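Local coordinates for protein putative hydroxymethylglutaryl-CoA synthase (PDB 3SQZ) that binds coenzyme A and probably acts as a hydroxymethylglutaryl-CoA synthase, joining acetyl-CoA to acetoacetyl-CoA within a thiolase fold, at residues A[150-155]-A[192-197]; A[37-42]-A[318-323]. One frame throughout, in Å; residues are numbered along the deposited sequence.

Contact 1: A[150-155]-A[192-197]; sequences AALNYA and IAMLVK
Ala155, whose methyl presses on Val196, is fixed in its helix by the bond from its backbone N to Ala151 O, 2.9 Å long. No hydrogen bond crosses from 150-155 to 192-197; the join is wholly apolar and buried. Its tightest point is Leu152 CD1 against Val196 CG2 at 3.6 Å, a methyl meeting a methyl where the two side chains cross obliquely. Leu152 has its CG anti to the backbone N (chi1 -164°), and although its CB does not aim at the strand, the branch ending in CD1 reaches across to it. Val196 turns CG2 to the side of its backbone N, where it faces both Leu152 and Ala155, and CG2 lies 4.0 Å from Ala155 CB. Its other methyl, CG1, passes the last carbonyl of 150-155, with Ala155 O 4.1 Å away. Helix 147-161 thus packs on strand 188-198 at a shallow 24°, the two running nearly the same way with their short axes 9.4 Å apart. In the thiolase fold this is the helix that follows the nucleophile, here Cys145, the predicted acyl-thioester residue, oxidised to 3-sulfinoalanine in this crystal. The same helix also rests on strands 137-141, 105-111 and 166-175, with Ala151 against Val169 and Ala155 against Val167. Ala155 brings only a methyl to the strand, and its CA is the nearest to Val196 CA, 6.5 Å away. Two residues before Val196 on the strand, Met194 also points at the helix and sets its thioether beside the same leucine branch, SD lying 4.3 Å from Leu152 CD1; the Met194 side chain also touches Ile39 of the adjacent strand 37-45.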
loop_
_atom_site.group_PDB
_atom_site.type_symbol
_atom_site.label_atom_id
_atom_site.label_comp_id
_atom_site.label_asym_id
_atom_site.label_seq_id
_atom_site.Cartn_x
_atom_site.Cartn_y
_atom_site.Cartn_z
ATOM N N ALA A 150 -9.806 3.915 5.511
ATOM C CA ALA A 150 -10.688 3.871 6.678
ATOM C C ALA A 150 -9.869 3.748 7.962
ATOM O O ALA A 150 -10.194 4.378 8.974
ATOM C CB ALA A 150 -11.687 2.725 6.563
ATOM N N ALA A 151 -8.798 2.961 7.924
ATOM C CA ALA A 151 -7.933 2.816 9.087
ATOM C C ALA A 151 -7.340 4.158 9.491
ATOM O O ALA A 151 -7.308 4.506 10.672
ATOM C CB ALA A 151 -6.822 1.811 8.792
ATOM N N LEU A 152 -6.852 4.903 8.508
ATOM C CA LEU A 152 -6.267 6.201 8.767
ATOM C C LEU A 152 -7.295 7.162 9.346
ATOM O O LEU A 152 -6.993 7.949 10.236
ATOM C CB LEU A 152 -5.691 6.761 7.473
ATOM C CG LEU A 152 -4.714 7.919 7.572
ATOM C CD1 LEU A 152 -3.504 7.488 8.386
ATOM C CD2 LEU A 152 -4.287 8.338 6.181
ATOM N N ASN A 153 -8.514 7.110 8.820
ATOM C CA ASN A 153 -9.556 7.993 9.306
ATOM C C ASN A 153 -9.924 7.709 10.763
ATOM O O ASN A 153 -10.051 8.624 11.570
ATOM C CB ASN A 153 -10.781 7.904 8.408
ATOM C CG ASN A 153 -11.835 8.907 8.783
ATOM O OD1 ASN A 153 -12.845 8.569 9.391
ATOM N ND2 ASN A 153 -11.598 10.165 8.434
ATOM N N TYR A 154 -10.118 6.436 11.093
ATOM C CA TYR A 154 -10.381 6.065 12.476
ATOM C C TYR A 154 -9.199 6.494 13.359
ATOM O O TYR A 154 -9.393 7.062 14.433
ATOM C CB TYR A 154 -10.650 4.564 12.564
ATOM C CG TYR A 154 -11.002 4.006 13.935
ATOM C CD1 TYR A 154 -11.398 4.822 14.998
ATOM C CD2 TYR A 154 -10.953 2.634 14.152
ATOM C CE1 TYR A 154 -11.724 4.267 16.245
ATOM C CE2 TYR A 154 -11.280 2.078 15.381
ATOM C CZ TYR A 154 -11.655 2.893 16.418
ATOM O OH TYR A 154 -11.972 2.315 17.635
ATOM N N ALA A 155 -7.977 6.241 12.897
ATOM C CA ALA A 155 -6.794 6.641 13.649
ATOM C C ALA A 155 -6.824 8.133 13.980
ATOM O O ALA A 155 -6.554 8.539 15.117
ATOM C CB ALA A 155 -5.537 6.309 12.861
ATOM N N ILE A 192 3.118 -0.636 3.933
ATOM C CA ILE A 192 3.298 0.712 4.440
ATOM C C ILE A 192 2.870 0.749 5.904
ATOM O O ILE A 192 1.826 0.194 6.261
ATOM C CB ILE A 192 2.430 1.709 3.638
ATOM C CG1 ILE A 192 3.032 1.928 2.243
ATOM C CG2 ILE A 192 2.246 3.017 4.401
ATOM C CD1 ILE A 192 4.212 2.869 2.200
ATOM N N ALA A 193 3.684 1.370 6.749
ATOM C CA ALA A 193 3.310 1.659 8.135
ATOM C C ALA A 193 3.177 3.166 8.286
ATOM O O ALA A 193 4.033 3.913 7.817
ATOM C CB ALA A 193 4.365 1.131 9.093
ATOM N N MET A 194 2.112 3.614 8.942
ATOM C CA MET A 194 1.909 5.031 9.221
ATOM C C MET A 194 1.660 5.215 10.707
ATOM O O MET A 194 0.800 4.546 11.281
ATOM C CB MET A 194 0.744 5.590 8.398
ATOM C CG MET A 194 1.069 5.637 6.917
ATOM S SD MET A 194 -0.292 6.096 5.830
ATOM C CE MET A 194 -1.287 4.611 5.912
ATOM N N LEU A 195 2.435 6.091 11.330
ATOM C CA LEU A 195 2.218 6.456 12.716
ATOM C C LEU A 195 1.413 7.737 12.746
ATOM O O LEU A 195 1.837 8.756 12.179
ATOM C CB LEU A 195 3.554 6.651 13.417
ATOM C CG LEU A 195 3.433 6.952 14.911
ATOM C CD1 LEU A 195 2.931 5.726 15.682
ATOM C CD2 LEU A 195 4.754 7.438 15.459
ATOM N N VAL A 196 0.256 7.685 13.400
ATOM C CA VAL A 196 -0.644 8.823 13.476
ATOM C C VAL A 196 -0.618 9.397 14.887
ATOM O O VAL A 196 -0.720 8.646 15.857
ATOM C CB VAL A 196 -2.079 8.400 13.087
ATOM C CG1 VAL A 196 -3.063 9.561 13.267
ATOM C CG2 VAL A 196 -2.095 7.867 11.659
ATOM N N LYS A 197 -0.437 10.713 14.994
ATOM C CA LYS A 197 -0.425 11.379 16.290
ATOM C C LYS A 197 -0.697 12.866 16.123
ATOM O O LYS A 197 -0.796 13.378 15.009
ATOM C CB LYS A 197 0.904 11.159 17.015
ATOM C CG LYS A 197 2.091 11.783 16.306
ATOM C CD LYS A 197 3.401 11.486 17.024
ATOM C CE LYS A 197 3.523 12.252 18.328
ATOM N NZ LYS A 197 3.592 13.724 18.104
#

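Contact 2: A[37-42]-A[318-323]; sequences IGIDKI and LGLLSL
Ile42 and Leu321 run past one another in opposite senses, so that their flanks meet. The branch methyl of the isoleucine does the touching, Ile42 CG2 lying 4.0 Å from Leu321 CD1. This is helix-on-sheet packing in the core of the thiolase fold: helix 315-326 lies across strand 37-45 almost at a right angle (-88°), the short axes 10.8 Å apart. Ile42 divides its side chain between two leucines. CG2, anti to the backbone N, faces Leu321, whereas the CG1 arm, beside the backbone N, stretches out (chi2 170°) until Ile42 CD1 is 4.3 Å from Leu320 CD2. That leucine methyl is shared, since Ile39 CD1 approaches Leu320 CD2 at the same 4.3 Å, and it bridges the two isoleucine methyls. Ile39 and Ile42 are three residues apart yet both face the helix because a classic beta bulge intervenes: Asp40 and Lys41 sit together opposite Leu195, and Asp40 takes a helical backbone (psi -40°). Their charged ends turn from the helix to salt bridges, Asp40 with Arg201 and Lys41 with Asp101. Away from the strand, the same helix is tied to its surroundings through Ser322 OG, bonded to Ala300 O and Tyr304 N. At the Leu321 end the leucine branch also lies against the root of the isoleucine, with Leu321 CD1 4.2 Å from Ile42 CB.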
loop_
_atom_site.group_PDB
_atom_site.type_symbol
_atom_site.label_atom_id
_atom_site.label_comp_id
_atom_site.label_asym_id
_atom_site.label_seq_id
_atom_site.Cartn_x
_atom_site.Cartn_y
_atom_site.Cartn_z
ATOM N N ILE A 37 -3.666 16.855 13.584
ATOM C CA ILE A 37 -3.495 15.420 13.735
ATOM C C ILE A 37 -3.148 14.860 12.367
ATOM O O ILE A 37 -3.721 15.275 11.361
ATOM C CB ILE A 37 -4.802 14.746 14.214
ATOM C CG1 ILE A 37 -5.349 15.439 15.469
ATOM C CG2 ILE A 37 -4.596 13.241 14.424
ATOM C CD1 ILE A 37 -4.524 15.258 16.701
ATOM N N GLY A 38 -2.237 13.900 12.310
ATOM C CA GLY A 38 -1.961 13.290 11.029
ATOM C C GLY A 38 -0.831 12.303 11.038
ATOM O O GLY A 38 -0.515 11.694 12.063
ATOM N N ILE A 39 -0.226 12.149 9.863
ATOM C CA ILE A 39 0.837 11.189 9.649
ATOM C C ILE A 39 2.165 11.787 10.088
ATOM O O ILE A 39 2.647 12.781 9.526
ATOM C CB ILE A 39 0.908 10.756 8.170
ATOM C CG1 ILE A 39 -0.426 10.138 7.719
ATOM C CG2 ILE A 39 2.063 9.782 7.951
ATOM C CD1 ILE A 39 -0.536 9.928 6.219
ATOM N N ASP A 40 2.751 11.173 11.109
ATOM C CA ASP A 40 4.007 11.627 11.682
ATOM C C ASP A 40 5.206 10.963 11.018
ATOM O O ASP A 40 6.234 11.606 10.809
ATOM C CB ASP A 40 4.012 11.318 13.176
ATOM C CG ASP A 40 5.228 11.857 13.883
ATOM O OD1 ASP A 40 5.484 13.080 13.802
ATOM O OD2 ASP A 40 5.926 11.056 14.533
ATOM N N LYS A 41 5.076 9.668 10.735
ATOM C CA LYS A 41 6.139 8.888 10.111
ATOM C C LYS A 41 5.521 7.866 9.174
ATOM O O LYS A 41 4.409 7.385 9.425
ATOM C CB LYS A 41 7.022 8.201 11.162
ATOM C CG LYS A 41 7.881 9.200 11.952
ATOM C CD LYS A 41 8.840 8.542 12.935
ATOM C CE LYS A 41 8.094 7.954 14.126
ATOM N NZ LYS A 41 9.017 7.607 15.261
ATOM N N ILE A 42 6.242 7.551 8.098
ATOM C CA ILE A 42 5.860 6.524 7.139
ATOM C C ILE A 42 7.016 5.546 6.969
ATOM O O ILE A 42 8.141 5.962 6.683
ATOM C CB ILE A 42 5.512 7.115 5.750
ATOM C CG1 ILE A 42 4.429 8.190 5.852
ATOM C CG2 ILE A 42 5.091 6.014 4.799
ATOM C CD1 ILE A 42 4.216 8.984 4.572
ATOM N N LEU A 318 2.123 4.107 -0.770
ATOM C CA LEU A 318 3.426 3.981 -1.403
ATOM C C LEU A 318 3.621 5.129 -2.404
ATOM O O LEU A 318 4.702 5.706 -2.495
ATOM C CB LEU A 318 3.564 2.619 -2.089
ATOM C CG LEU A 318 4.881 2.392 -2.842
ATOM C CD1 LEU A 318 6.082 2.474 -1.908
ATOM C CD2 LEU A 318 4.840 1.050 -3.560
ATOM N N GLY A 319 2.577 5.461 -3.159
ATOM C CA GLY A 319 2.658 6.590 -4.067
ATOM C C GLY A 319 2.851 7.908 -3.337
ATOM O O GLY A 319 3.605 8.773 -3.795
ATOM N N LEU A 320 2.165 8.090 -2.206
ATOM C CA LEU A 320 2.394 9.268 -1.375
ATOM C C LEU A 320 3.873 9.339 -0.959
ATOM O O LEU A 320 4.525 10.381 -1.067
ATOM C CB LEU A 320 1.486 9.240 -0.145
ATOM C CG LEU A 320 1.736 10.348 0.884
ATOM C CD1 LEU A 320 1.487 11.757 0.319
ATOM C CD2 LEU A 320 0.899 10.112 2.137
ATOM N N LEU A 321 4.408 8.220 -0.491
ATOM C CA LEU A 321 5.802 8.177 -0.066
ATOM C C LEU A 321 6.753 8.495 -1.225
ATOM O O LEU A 321 7.686 9.284 -1.085
ATOM C CB LEU A 321 6.103 6.806 0.523
ATOM C CG LEU A 321 7.493 6.614 1.118
ATOM C CD1 LEU A 321 7.763 7.585 2.268
ATOM C CD2 LEU A 321 7.646 5.165 1.558
ATOM N N SER A 322 6.491 7.891 -2.378
ATOM C CA SER A 322 7.272 8.136 -3.576
ATOM C C SER A 322 7.228 9.624 -3.958
ATOM O O SER A 322 8.253 10.228 -4.283
ATOM C CB SER A 322 6.722 7.261 -4.699
ATOM O OG SER A 322 7.564 7.266 -5.838
ATOM N N LEU A 323 6.036 10.209 -3.912
ATOM C CA LEU A 323 5.868 11.633 -4.163
ATOM C C LEU A 323 6.727 12.470 -3.223
ATOM O O LEU A 323 7.466 13.355 -3.655
ATOM C CB LEU A 323 4.402 12.008 -3.980
ATOM C CG LEU A 323 4.104 13.509 -3.968
ATOM C CD1 LEU A 323 4.397 14.160 -5.334
ATOM C CD2 LEU A 323 2.665 13.759 -3.535
#

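Both contacts lie in the buried core and are made of methyls and one thioether; each sets a helix on one of two neighbouring strands, 188-198 and 37-45. Polar chemistry appears between those strands instead: Leu195 O lies 2.8 Å from Asp40 N and Leu195 N 3.0 Å from Lys41 O, both probable hydrogen bonds. The helices differ in course: 147-161 runs nearly along its strand, while 315-326 lies across. Contact 1 stays within the N-terminal sequence family, whereas contact 2 brings a C-terminal helix onto an N-terminal strand. Ile39, which touches Leu152, Met194 and Leu320, joins the two into one continuous core.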